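Local structure of ARO (armadillo repeats only protein) (Plasmodium falciparum Santa Lucia, 5EWP) at residues C35-E40 with K56-L61. The protein probably serves as an armadillo-repeat binding scaffold in the translocation of rhoptries and their attachment to the apical pole of the parasite. Sequence-based numbering, arbitrary orientation.
Sequences CSSTCE and KTIGAL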
loop_
_atom_site.group_PDB
_atom_site.type_symbol
_atom_site.label_atom_id
_atom_site.label_comp_id
_atom_site.label_asym_id
_atom_site.label_seq_id
_atom_site.Cartn_x
_atom_site.Cartn_y
_atom_site.Cartn_z
ATOM N N CYS A 35 0.941 5.140 18.843
ATOM C CA CYS A 35 0.206 5.495 17.631
ATOM C C CYS A 35 -1.157 6.120 17.936
ATOM O O CYS A 35 -1.673 6.913 17.146
ATOM C CB CYS A 35 0.020 4.278 16.727
ATOM S SG CYS A 35 1.494 3.782 15.829
ATOM N N SER A 36 -1.739 5.782 19.084
ATOM C CA SER A 36 -3.039 6.345 19.450
ATOM C C SER A 36 -2.935 7.773 20.017
ATOM O O SER A 36 -3.948 8.442 20.209
ATOM C CB SER A 36 -3.748 5.434 20.462
ATOM O OG SER A 36 -2.994 5.306 21.653
ATOM N N SER A 37 -1.718 8.237 20.291
ATOM C CA SER A 37 -1.547 9.556 20.888
ATOM C C SER A 37 -2.078 10.657 19.986
ATOM O O SER A 37 -1.781 10.684 18.799
ATOM C CB SER A 37 -0.080 9.841 21.203
ATOM O OG SER A 37 0.028 11.170 21.693
ATOM N N THR A 38 -2.876 11.553 20.560
ATOM C CA THR A 38 -3.379 12.719 19.846
ATOM C C THR A 38 -2.614 13.985 20.241
ATOM O O THR A 38 -3.016 15.098 19.902
ATOM C CB THR A 38 -4.887 12.923 20.104
ATOM O OG1 THR A 38 -5.098 13.207 21.491
ATOM C CG2 THR A 38 -5.651 11.662 19.725
ATOM N N CYS A 39 -1.506 13.809 20.960
ATOM C CA CYS A 39 -0.685 14.938 21.386
ATOM C C CYS A 39 -0.133 15.701 20.170
ATOM O O CYS A 39 0.583 15.127 19.349
ATOM C CB CYS A 39 0.454 14.437 22.285
ATOM S SG CYS A 39 1.519 15.708 22.908
ATOM N N GLU A 40 -0.495 16.977 20.034
ATOM C CA GLU A 40 -0.080 17.772 18.879
ATOM C C GLU A 40 1.422 18.015 18.911
ATOM O O GLU A 40 2.011 18.151 19.983
ATOM C CB GLU A 40 -0.854 19.103 18.831
ATOM C CG GLU A 40 -2.330 18.905 18.476
ATOM C CD GLU A 40 -3.126 20.203 18.394
ATOM O OE1 GLU A 40 -2.538 21.285 18.607
ATOM O OE2 GLU A 40 -4.348 20.125 18.112
ATOM N N LYS A 56 1.108 15.325 12.355
ATOM C CA LYS A 56 0.636 16.481 13.108
ATOM C C LYS A 56 0.490 16.164 14.590
ATOM O O LYS A 56 0.249 17.063 15.416
ATOM C CB LYS A 56 -0.707 16.976 12.538
ATOM C CG LYS A 56 -0.631 17.376 11.063
ATOM C CD LYS A 56 -1.891 18.108 10.561
ATOM C CE LYS A 56 -3.180 17.576 11.184
ATOM N NZ LYS A 56 -3.825 16.459 10.424
ATOM N N THR A 57 0.656 14.887 14.919
ATOM C CA THR A 57 0.560 14.390 16.293
ATOM C C THR A 57 1.629 13.353 16.580
ATOM O O THR A 57 2.204 12.776 15.657
ATOM C CB THR A 57 -0.812 13.739 16.597
ATOM O OG1 THR A 57 -1.054 12.698 15.642
ATOM C CG2 THR A 57 -1.956 14.752 16.540
ATOM N N ILE A 58 1.872 13.086 17.861
ATOM C CA ILE A 58 2.803 12.035 18.250
ATOM C C ILE A 58 2.350 10.687 17.667
ATOM O O ILE A 58 3.174 9.855 17.279
ATOM C CB ILE A 58 2.931 11.957 19.788
ATOM C CG1 ILE A 58 3.729 13.151 20.302
ATOM C CG2 ILE A 58 3.600 10.669 20.229
ATOM C CD1 ILE A 58 5.166 13.148 19.841
ATOM N N GLY A 59 1.039 10.490 17.583
ATOM C CA GLY A 59 0.487 9.267 17.007
ATOM C C GLY A 59 0.935 9.033 15.573
ATOM O O GLY A 59 1.444 7.966 15.229
ATOM N N ALA A 60 0.761 10.036 14.717
ATOM C CA ALA A 60 1.200 9.897 13.333
ATOM C C ALA A 60 2.727 9.822 13.225
ATOM O O ALA A 60 3.265 9.139 12.354
ATOM C CB ALA A 60 0.668 11.040 12.496
ATOM N N LEU A 61 3.424 10.532 14.104
ATOM C CA LEU A 61 4.878 10.516 14.095
ATOM C C LEU A 61 5.427 9.135 14.475
ATOM O O LEU A 61 6.435 8.673 13.938
ATOM C CB LEU A 61 5.402 11.569 15.054
ATOM C CG LEU A 61 6.904 11.831 15.008
ATOM C CD1 LEU A 61 7.344 12.302 13.632
ATOM C CD2 LEU A 61 7.239 12.854 16.082
#
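S37 turns OG away from its own backbone N (chi1 176°) and onto the flank of I58. The hydroxyl oxygen S37 OG comes within 3.6 Å of I58 CB, and S37 CB packs against the CG2 methyl of I58. The CG1 branch goes to the other neighbour, C39, where I58 CG1 meets C39 CB at 4.0 Å. S37 OG also accepts from C39 N at 3.1 Å, forming an ST turn, and is hydrogen-bonded to D15 of helix 14-25 as well.

Backbone carbonyls of the loop meet the first turn of helix 58-70. C39 O accepts from I58 N at 2.8 Å. A weak bond from G59 N to S37 O is bent, 122° at the hydrogen. T57 is the N-cap: with chi1 at 56°, OG1 sits between backbone N and carbonyl carbon and accepts a weak capping bond from A60 N. The CG2 methyl of T57 lies 3.5 Å from T38 O. In this helical armadillo-repeat fold the loop after helix 28-34 crosses the N-terminus of helix 58-70, a single beta bridge pairs E40 with T57, and the N-H groups of I58 and, weakly, G59, at the start of the helix, are bonded by loop carbonyls.

At G59 the backbones are tightly apposed: C35 O lies 3.2 Å from G59 CA, where there is no side chain to hold them apart. R102 of helix 100-113 hydrogen-bonds C35 O and, weakly, S37 O and T57 OG1, linking loop and N-cap to that helix.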